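Long-range contact in trehalose-6-phosphate phosphatase (Cryptococcus neoformans, PDB 5DX9), which belongs to the HAD superfamily as a member of the trehalose-phosphatase family, and binds a magnesium ion: residues Ile207-Arg221 against Val270-Ala284. Sequence-based numbering, arbitrary orientation.
Sequences IFCAGDDKTDEDMFR and VFATTVGPPAKRTLA. With MG (magnesium ion), chain C.
Glu217, on the helix that runs on through Phe220, grips the loop at Thr282 and Leu283 through both carboxylate oxygens. Glu217 OE1 takes Leu283 N at 2.8 Å and Glu217 OE2 takes Thr282 OG1 at 2.8 Å, each on its syn lone pair, a fork that fixes the rotation of the carboxylate. Thr282 OG1 in turn accepts from the backbone N of Ala284, an ST turn. OE2 has a further partner in a water, which also bonds Asp213 O and Lys280 NZ.

Three residues further on, Phe220 CB lies against Leu283 CB. With chi1 at -56°, CG is anti to the carbonyl carbon and lies against Ala284 CB, and the ring packs on the sheet face that carries Ala272 and Thr274. Phe220 CD1 meets Ala272 CB, CD2 comes 3.5 Å from Thr282 OG1, and CE2 touches Thr274 CB. CE1 faces Thr273 O, as does Phe220 CZ, 3.4 Å from Thr273 O. Ala284 CB sits over the Phe220 ring centre, a CH-pi contact at 3.7 Å from the centroid; Asp216 O stands over the opposite face.

The sheet that this ring packs on is the parallel core of the Rossmann-like HAD fold: strands 207-211 and 270-275 run side by side, their axes 4.7 Å apart. Phe271 N to Ile207 O and Thr273 N to Cys209 O are nearly straight backbone bonds, and Val275 N reaches Gly211 O. On the side away from Phe220, Phe208 CE1 approaches Thr273 OG1, and Phe11 packs on the rings of Phe208 and Phe271.

Just past the strand, Asp212 CB rests on Val275 CB while OD1 binds the magnesium ion at 2.2 Å, together with Asn26 and Asp28; OD2 pairs with Lys178. From the loop, the fully extended Lys280 delivers NZ to Val275 O and, weakly, to Asp212 O.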
ATOM      1  N   ILE A 207      -5.195  -6.207  12.924  1.00 47.65           N
ATOM      2  CA  ILE A 207      -4.717  -5.654  11.665  1.00 44.11           C
ATOM      3  C   ILE A 207      -3.487  -4.783  11.876  1.00 44.97           C
ATOM      4  O   ILE A 207      -3.500  -3.856  12.686  1.00 41.35           O
ATOM      5  CB  ILE A 207      -5.802  -4.821  10.953  1.00 43.71           C
ATOM      6  CG1 ILE A 207      -6.980  -5.708  10.548  1.00 42.75           C
ATOM      7  CG2 ILE A 207      -5.223  -4.139   9.722  1.00 45.31           C
ATOM      8  CD1 ILE A 207      -8.073  -4.963   9.814  1.00 42.73           C
ATOM      9  N   PHE A 208      -2.421  -5.097  11.151  1.00 40.80           N
ATOM     10  CA  PHE A 208      -1.259  -4.226  11.101  1.00 42.34           C
ATOM     11  C   PHE A 208      -1.087  -3.695   9.684  1.00 43.45           C
ATOM     12  O   PHE A 208      -1.183  -4.450   8.717  1.00 41.81           O
ATOM     13  CB  PHE A 208       0.007  -4.950  11.554  1.00 40.89           C
ATOM     14  CG  PHE A 208       1.232  -4.083  11.527  1.00 42.81           C
ATOM     15  CD1 PHE A 208       1.557  -3.286  12.611  1.00 42.79           C
ATOM     16  CD2 PHE A 208       2.046  -4.043  10.405  1.00 44.80           C
ATOM     17  CE1 PHE A 208       2.678  -2.480  12.586  1.00 40.01           C
ATOM     18  CE2 PHE A 208       3.167  -3.237  10.373  1.00 44.78           C
ATOM     19  CZ  PHE A 208       3.482  -2.452  11.466  1.00 44.44           C
ATOM     20  N   CYS A 209      -0.846  -2.393   9.572  1.00 40.66           N
ATOM     21  CA  CYS A 209      -0.651  -1.746   8.278  1.00 41.25           C
ATOM     22  C   CYS A 209       0.384  -0.641   8.410  1.00 40.47           C
ATOM     23  O   CYS A 209       0.252   0.239   9.259  1.00 42.57           O
ATOM     24  CB  CYS A 209      -1.973  -1.179   7.748  1.00 42.90           C
ATOM     25  SG  CYS A 209      -1.886  -0.373   6.113  1.00 45.05           S
ATOM     26  N   ALA A 210       1.415  -0.690   7.573  1.00 39.22           N
ATOM     27  CA  ALA A 210       2.476   0.310   7.613  1.00 39.47           C
ATOM     28  C   ALA A 210       2.745   0.916   6.235  1.00 42.47           C
ATOM     29  O   ALA A 210       2.645   0.233   5.213  1.00 37.19           O
ATOM     30  CB  ALA A 210       3.742  -0.297   8.176  1.00 34.09           C
ATOM     31  N   GLY A 211       3.093   2.201   6.225  1.00 40.04           N
ATOM     32  CA  GLY A 211       3.380   2.928   4.999  1.00 41.08           C
ATOM     33  C   GLY A 211       4.051   4.257   5.298  1.00 40.90           C
ATOM     34  O   GLY A 211       3.867   4.822   6.375  1.00 39.53           O
ATOM     35  N   ASP A 212       4.819   4.770   4.345  1.00 41.05           N
ATOM     36  CA  ASP A 212       5.621   5.964   4.587  1.00 40.77           C
ATOM     37  C   ASP A 212       5.181   7.181   3.777  1.00 41.49           C
ATOM     38  O   ASP A 212       5.587   8.303   4.071  1.00 42.29           O
ATOM     39  CB  ASP A 212       7.085   5.669   4.280  1.00 41.08           C
ATOM     40  CG  ASP A 212       7.327   5.461   2.802  1.00 43.97           C
ATOM     41  OD1 ASP A 212       6.548   4.710   2.172  1.00 42.02           O
ATOM     42  OD2 ASP A 212       8.279   6.067   2.266  1.00 44.56           O
ATOM     43  N   ASP A 213       4.361   6.964   2.755  1.00 41.45           N
ATOM     44  CA  ASP A 213       4.044   8.034   1.813  1.00 44.00           C
ATOM     45  C   ASP A 213       2.608   8.518   1.960  1.00 43.59           C
ATOM     46  O   ASP A 213       1.813   7.917   2.683  1.00 40.07           O
ATOM     47  CB  ASP A 213       4.290   7.560   0.377  1.00 44.34           C
ATOM     48  CG  ASP A 213       4.687   8.692  -0.549  1.00 52.90           C
ATOM     49  OD1 ASP A 213       4.291   9.849  -0.287  1.00 54.35           O
ATOM     50  OD2 ASP A 213       5.403   8.425  -1.539  1.00 57.20           O
ATOM     51  N   LYS A 214       2.273   9.599   1.261  1.00 40.37           N
ATOM     52  CA  LYS A 214       0.915  10.137   1.290  1.00 44.03           C
ATOM     53  C   LYS A 214      -0.112   9.158   0.713  1.00 46.00           C
ATOM     54  O   LYS A 214      -1.273   9.134   1.138  1.00 42.54           O
ATOM     55  CB  LYS A 214       0.848  11.462   0.529  1.00 45.36           C
ATOM     56  CG  LYS A 214      -0.563  12.014   0.402  1.00 54.45           C
ATOM     57  CD  LYS A 214      -0.598  13.350  -0.331  1.00 65.21           C
ATOM     58  CE  LYS A 214      -2.031  13.840  -0.512  1.00 66.62           C
ATOM     59  NZ  LYS A 214      -2.091  15.179  -1.163  1.00 71.57           N
ATOM     60  N   THR A 215       0.319   8.360  -0.259  1.00 42.83           N
ATOM     61  CA  THR A 215      -0.557   7.377  -0.888  1.00 43.65           C
ATOM     62  C   THR A 215      -0.977   6.305   0.118  1.00 43.58           C
ATOM     63  O   THR A 215      -1.991   5.631  -0.060  1.00 41.49           O
ATOM     64  CB  THR A 215       0.127   6.703  -2.095  1.00 42.71           C
ATOM     65  OG1 THR A 215       1.281   5.982  -1.648  1.00 42.48           O
ATOM     66  CG2 THR A 215       0.552   7.745  -3.124  1.00 44.81           C
ATOM     67  N   ASP A 216      -0.189   6.159   1.177  1.00 42.30           N
ATOM     68  CA  ASP A 216      -0.448   5.143   2.189  1.00 41.19           C
ATOM     69  C   ASP A 216      -1.497   5.603   3.180  1.00 40.85           C
ATOM     70  O   ASP A 216      -2.033   4.799   3.945  1.00 41.01           O
ATOM     71  CB  ASP A 216       0.845   4.776   2.914  1.00 39.13           C
ATOM     72  CG  ASP A 216       1.860   4.152   1.988  1.00 39.30           C
ATOM     73  OD1 ASP A 216       3.033   4.584   2.002  1.00 40.54           O
ATOM     74  OD2 ASP A 216       1.478   3.230   1.238  1.00 40.44           O
ATOM     75  N   GLU A 217      -1.792   6.900   3.161  1.00 41.96           N
ATOM     76  CA  GLU A 217      -2.851   7.452   3.993  1.00 40.23           C
ATOM     77  C   GLU A 217      -4.211   6.893   3.569  1.00 42.31           C
ATOM     78  O   GLU A 217      -5.157   6.875   4.358  1.00 39.85           O
ATOM     79  CB  GLU A 217      -2.857   8.985   3.926  1.00 36.97           C
ATOM     80  CG  GLU A 217      -1.586   9.642   4.465  1.00 39.12           C
ATOM     81  CD  GLU A 217      -1.430   9.465   5.966  1.00 38.88           C
ATOM     82  OE1 GLU A 217      -2.456   9.498   6.673  1.00 37.86           O
ATOM     83  OE2 GLU A 217      -0.286   9.285   6.435  1.00 41.15           O
ATOM     84  N   ASP A 218      -4.310   6.443   2.319  1.00 40.86           N
ATOM     85  CA  ASP A 218      -5.536   5.803   1.845  1.00 40.35           C
ATOM     86  C   ASP A 218      -5.794   4.533   2.648  1.00 39.38           C
ATOM     87  O   ASP A 218      -6.934   4.221   2.993  1.00 40.33           O
ATOM     88  CB  ASP A 218      -5.452   5.473   0.351  1.00 42.34           C
ATOM     89  CG  ASP A 218      -5.611   6.696  -0.533  1.00 42.69           C
ATOM     90  OD1 ASP A 218      -6.282   7.663  -0.112  1.00 44.03           O
ATOM     91  OD2 ASP A 218      -5.063   6.684  -1.659  1.00 42.07           O
HETATM   92  N   MSE A 219      -4.721   3.803   2.933  1.00 39.68           N
HETATM   93  CA  MSE A 219      -4.792   2.615   3.770  1.00 41.64           C
HETATM   94  C   MSE A 219      -5.236   2.965   5.185  1.00 42.19           C
HETATM   95  O   MSE A 219      -6.112   2.312   5.748  1.00 41.64           O
HETATM   96  CB  MSE A 219      -3.438   1.907   3.807  1.00 41.43           C
HETATM   97  CG  MSE A 219      -2.951   1.451   2.447  1.00 41.89           C
HETATM   98 SE   MSE A 219      -1.658   0.007   2.575  1.00 49.02          SE
HETATM   99  CE  MSE A 219      -0.177   0.969   3.405  1.00 42.79           C
ATOM    100  N   PHE A 220      -4.630   4.003   5.754  1.00 41.36           N
ATOM    101  CA  PHE A 220      -4.941   4.413   7.117  1.00 38.77           C
ATOM    102  C   PHE A 220      -6.395   4.858   7.237  1.00 44.12           C
ATOM    103  O   PHE A 220      -7.067   4.544   8.221  1.00 43.48           O
ATOM    104  CB  PHE A 220      -4.003   5.533   7.567  1.00 39.65           C
ATOM    105  CG  PHE A 220      -2.543   5.177   7.469  1.00 39.87           C
ATOM    106  CD1 PHE A 220      -2.136   3.852   7.510  1.00 38.35           C
ATOM    107  CD2 PHE A 220      -1.581   6.165   7.325  1.00 38.53           C
ATOM    108  CE1 PHE A 220      -0.798   3.519   7.415  1.00 37.91           C
ATOM    109  CE2 PHE A 220      -0.240   5.838   7.227  1.00 38.88           C
ATOM    110  CZ  PHE A 220       0.151   4.516   7.272  1.00 38.13           C
ATOM    111  N   ARG A 221      -6.880   5.579   6.226  1.00 39.02           N
ATOM    112  CA  ARG A 221      -8.259   6.049   6.223  1.00 41.14           C
ATOM    113  C   ARG A 221      -9.242   4.889   6.158  1.00 42.35           C
ATOM    114  O   ARG A 221     -10.244   4.877   6.869  1.00 44.68           O
ATOM    115  CB  ARG A 221      -8.515   7.006   5.055  1.00 44.15           C
ATOM    116  CG  ARG A 221      -9.963   7.488   4.978  1.00 43.35           C
ATOM    117  CD  ARG A 221     -10.101   8.771   4.174  1.00 47.35           C
ATOM    118  NE  ARG A 221      -9.555   8.620   2.833  1.00 53.49           N
ATOM    119  CZ  ARG A 221      -8.510   9.295   2.366  1.00 49.42           C
ATOM    120  NH1 ARG A 221      -7.897  10.192   3.124  1.00 51.53           N
ATOM    121  NH2 ARG A 221      -8.088   9.077   1.130  1.00 51.65           N
ATOM    122  N   VAL A 270      -6.604  -2.622  15.583  1.00 47.08           N
ATOM    123  CA  VAL A 270      -5.993  -2.071  14.371  1.00 43.56           C
ATOM    124  C   VAL A 270      -4.749  -1.257  14.710  1.00 44.06           C
ATOM    125  O   VAL A 270      -4.817  -0.275  15.453  1.00 42.34           O
ATOM    126  CB  VAL A 270      -6.977  -1.177  13.582  1.00 44.31           C
ATOM    127  CG1 VAL A 270      -6.294  -0.580  12.349  1.00 39.49           C
ATOM    128  CG2 VAL A 270      -8.216  -1.962  13.184  1.00 42.33           C
ATOM    129  N   PHE A 271      -3.613  -1.675  14.165  1.00 40.35           N
ATOM    130  CA  PHE A 271      -2.360  -0.966  14.385  1.00 41.41           C
ATOM    131  C   PHE A 271      -1.862  -0.305  13.099  1.00 41.21           C
ATOM    132  O   PHE A 271      -0.972  -0.824  12.421  1.00 40.35           O
ATOM    133  CB  PHE A 271      -1.306  -1.917  14.946  1.00 42.80           C
ATOM    134  CG  PHE A 271      -1.602  -2.382  16.346  1.00 44.75           C
ATOM    135  CD1 PHE A 271      -0.972  -1.793  17.431  1.00 43.52           C
ATOM    136  CD2 PHE A 271      -2.522  -3.391  16.578  1.00 46.25           C
ATOM    137  CE1 PHE A 271      -1.245  -2.213  18.722  1.00 47.90           C
ATOM    138  CE2 PHE A 271      -2.802  -3.813  17.869  1.00 46.54           C
ATOM    139  CZ  PHE A 271      -2.163  -3.221  18.940  1.00 43.63           C
ATOM    140  N   ALA A 272      -2.444   0.845  12.774  1.00 39.15           N
ATOM    141  CA  ALA A 272      -2.048   1.596  11.588  1.00 38.85           C
ATOM    142  C   ALA A 272      -0.810   2.428  11.885  1.00 40.32           C
ATOM    143  O   ALA A 272      -0.841   3.334  12.720  1.00 38.33           O
ATOM    144  CB  ALA A 272      -3.188   2.480  11.109  1.00 36.47           C
ATOM    145  N   THR A 273       0.277   2.117  11.189  1.00 36.53           N
ATOM    146  CA  THR A 273       1.567   2.713  11.485  1.00 37.32           C
ATOM    147  C   THR A 273       2.165   3.423  10.274  1.00 39.46           C
ATOM    148  O   THR A 273       2.401   2.813   9.229  1.00 38.72           O
ATOM    149  CB  THR A 273       2.562   1.644  11.989  1.00 37.61           C
ATOM    150  OG1 THR A 273       1.981   0.933  13.089  1.00 41.07           O
ATOM    151  CG2 THR A 273       3.855   2.289  12.441  1.00 36.69           C
ATOM    152  N   THR A 274       2.401   4.721  10.415  1.00 38.18           N
ATOM    153  CA  THR A 274       3.117   5.461   9.391  1.00 37.75           C
ATOM    154  C   THR A 274       4.606   5.425   9.689  1.00 39.72           C
ATOM    155  O   THR A 274       5.008   5.291  10.842  1.00 36.72           O
ATOM    156  CB  THR A 274       2.651   6.927   9.297  1.00 41.10           C
ATOM    157  OG1 THR A 274       3.214   7.532   8.123  1.00 39.20           O
ATOM    158  CG2 THR A 274       3.082   7.718  10.534  1.00 34.51           C
ATOM    159  N   VAL A 275       5.422   5.528   8.644  1.00 39.69           N
ATOM    160  CA  VAL A 275       6.859   5.682   8.826  1.00 41.07           C
ATOM    161  C   VAL A 275       7.227   7.154   8.665  1.00 42.23           C
ATOM    162  O   VAL A 275       6.977   7.762   7.621  1.00 42.16           O
ATOM    163  CB  VAL A 275       7.669   4.827   7.835  1.00 42.07           C
ATOM    164  CG1 VAL A 275       9.157   4.968   8.118  1.00 42.58           C
ATOM    165  CG2 VAL A 275       7.251   3.369   7.924  1.00 40.71           C
ATOM    166  N   GLY A 276       7.810   7.719   9.715  1.00 41.87           N
ATOM    167  CA  GLY A 276       8.135   9.132   9.766  1.00 44.57           C
ATOM    168  C   GLY A 276       8.245   9.577  11.214  1.00 45.66           C
ATOM    169  O   GLY A 276       8.172   8.748  12.121  1.00 41.60           O
ATOM    170  N   PRO A 277       8.415  10.889  11.438  1.00 44.08           N
ATOM    171  CA  PRO A 277       8.595  11.446  12.784  1.00 42.43           C
ATOM    172  C   PRO A 277       7.282  11.620  13.545  1.00 41.95           C
ATOM    173  O   PRO A 277       6.218  11.689  12.930  1.00 39.45           O
ATOM    174  CB  PRO A 277       9.243  12.803  12.510  1.00 43.66           C
ATOM    175  CG  PRO A 277       8.679  13.204  11.187  1.00 46.38           C
ATOM    176  CD  PRO A 277       8.481  11.929  10.397  1.00 42.22           C
ATOM    177  N   PRO A 278       7.366  11.688  14.880  1.00 40.89           N
ATOM    178  CA  PRO A 278       6.220  11.885  15.776  1.00 40.10           C
ATOM    179  C   PRO A 278       5.311  13.029  15.324  1.00 38.93           C
ATOM    180  O   PRO A 278       4.091  12.938  15.449  1.00 41.32           O
ATOM    181  CB  PRO A 278       6.882  12.216  17.118  1.00 40.93           C
ATOM    182  CG  PRO A 278       8.212  11.534  17.052  1.00 41.23           C
ATOM    183  CD  PRO A 278       8.641  11.602  15.615  1.00 40.13           C
ATOM    184  N   ALA A 279       5.904  14.085  14.781  1.00 40.12           N
ATOM    185  CA  ALA A 279       5.143  15.273  14.422  1.00 42.90           C
ATOM    186  C   ALA A 279       4.365  15.086  13.122  1.00 43.94           C
ATOM    187  O   ALA A 279       3.492  15.891  12.801  1.00 44.94           O
ATOM    188  CB  ALA A 279       6.069  16.483  14.318  1.00 40.30           C
ATOM    189  N   LYS A 280       4.673  14.025  12.380  1.00 40.83           N
ATOM    190  CA  LYS A 280       4.034  13.803  11.084  1.00 45.30           C
ATOM    191  C   LYS A 280       2.521  13.674  11.224  1.00 44.08           C
ATOM    192  O   LYS A 280       2.028  12.834  11.972  1.00 43.19           O
ATOM    193  CB  LYS A 280       4.605  12.558  10.401  1.00 44.60           C
ATOM    194  CG  LYS A 280       3.969  12.251   9.048  1.00 42.37           C
ATOM    195  CD  LYS A 280       4.616  11.038   8.389  1.00 42.86           C
ATOM    196  CE  LYS A 280       3.941  10.696   7.069  1.00 43.80           C
ATOM    197  NZ  LYS A 280       4.555   9.510   6.402  1.00 42.47           N
ATOM    198  N   ARG A 281       1.790  14.517  10.504  1.00 45.23           N
ATOM    199  CA  ARG A 281       0.335  14.466  10.526  1.00 45.89           C
ATOM    200  C   ARG A 281      -0.138  13.326   9.637  1.00 44.12           C
ATOM    201  O   ARG A 281       0.251  13.228   8.475  1.00 44.36           O
ATOM    202  CB  ARG A 281      -0.261  15.802  10.082  1.00 51.52           C
ATOM    203  CG  ARG A 281       0.198  16.974  10.942  1.00 51.50           C
ATOM    204  CD  ARG A 281      -0.352  18.293  10.440  1.00 55.34           C
ATOM    205  NE  ARG A 281       0.257  19.431  11.120  1.00 58.78           N
ATOM    206  CZ  ARG A 281      -0.216  20.671  11.064  1.00 57.86           C
ATOM    207  NH1 ARG A 281      -1.313  20.932  10.364  1.00 59.81           N
ATOM    208  NH2 ARG A 281       0.401  21.650  11.712  1.00 50.20           N
ATOM    209  N   THR A 282      -0.977  12.462  10.195  1.00 41.41           N
ATOM    210  CA  THR A 282      -1.305  11.197   9.553  1.00 40.23           C
ATOM    211  C   THR A 282      -2.629  10.652  10.078  1.00 41.57           C
ATOM    212  O   THR A 282      -3.095  11.055  11.144  1.00 39.58           O
ATOM    213  CB  THR A 282      -0.176  10.166   9.786  1.00 40.06           C
ATOM    214  OG1 THR A 282      -0.512   8.916   9.172  1.00 41.60           O
ATOM    215  CG2 THR A 282       0.045   9.952  11.274  1.00 42.19           C
ATOM    216  N   LEU A 283      -3.239   9.744   9.322  1.00 40.09           N
ATOM    217  CA  LEU A 283      -4.454   9.071   9.767  1.00 38.75           C
ATOM    218  C   LEU A 283      -4.108   7.751  10.452  1.00 41.84           C
ATOM    219  O   LEU A 283      -4.989   7.046  10.946  1.00 42.28           O
ATOM    220  CB  LEU A 283      -5.402   8.829   8.595  1.00 38.05           C
ATOM    221  CG  LEU A 283      -6.054  10.077   8.002  1.00 40.79           C
ATOM    222  CD1 LEU A 283      -6.817   9.733   6.731  1.00 45.58           C
ATOM    223  CD2 LEU A 283      -6.977  10.726   9.024  1.00 46.24           C
ATOM    224  N   ALA A 284      -2.822   7.417  10.466  1.00 37.88           N
ATOM    225  CA  ALA A 284      -2.348   6.261  11.216  1.00 37.72           C
ATOM    226  C   ALA A 284      -2.476   6.534  12.709  1.00 39.72           C
ATOM    227  O   ALA A 284      -2.518   7.685  13.135  1.00 42.09           O
ATOM    228  CB  ALA A 284      -0.909   5.936  10.855  1.00 37.00           C
TER
HETATM  229 MG    MG C 401       6.349   3.592   0.234  1.00 46.55          MG
HETATM  230  O   HOH W   1       2.199   8.076   5.426  1.00 40.50           O
HETATM  231  O   HOH W   2       4.396   4.143  -0.073  1.00 40.48           O
HETATM  232  O   HOH W   3      -5.568   4.435  10.570  1.00 41.83           O
HETATM  233  O   HOH W   4       7.485   5.307  -0.159  1.00 40.99           O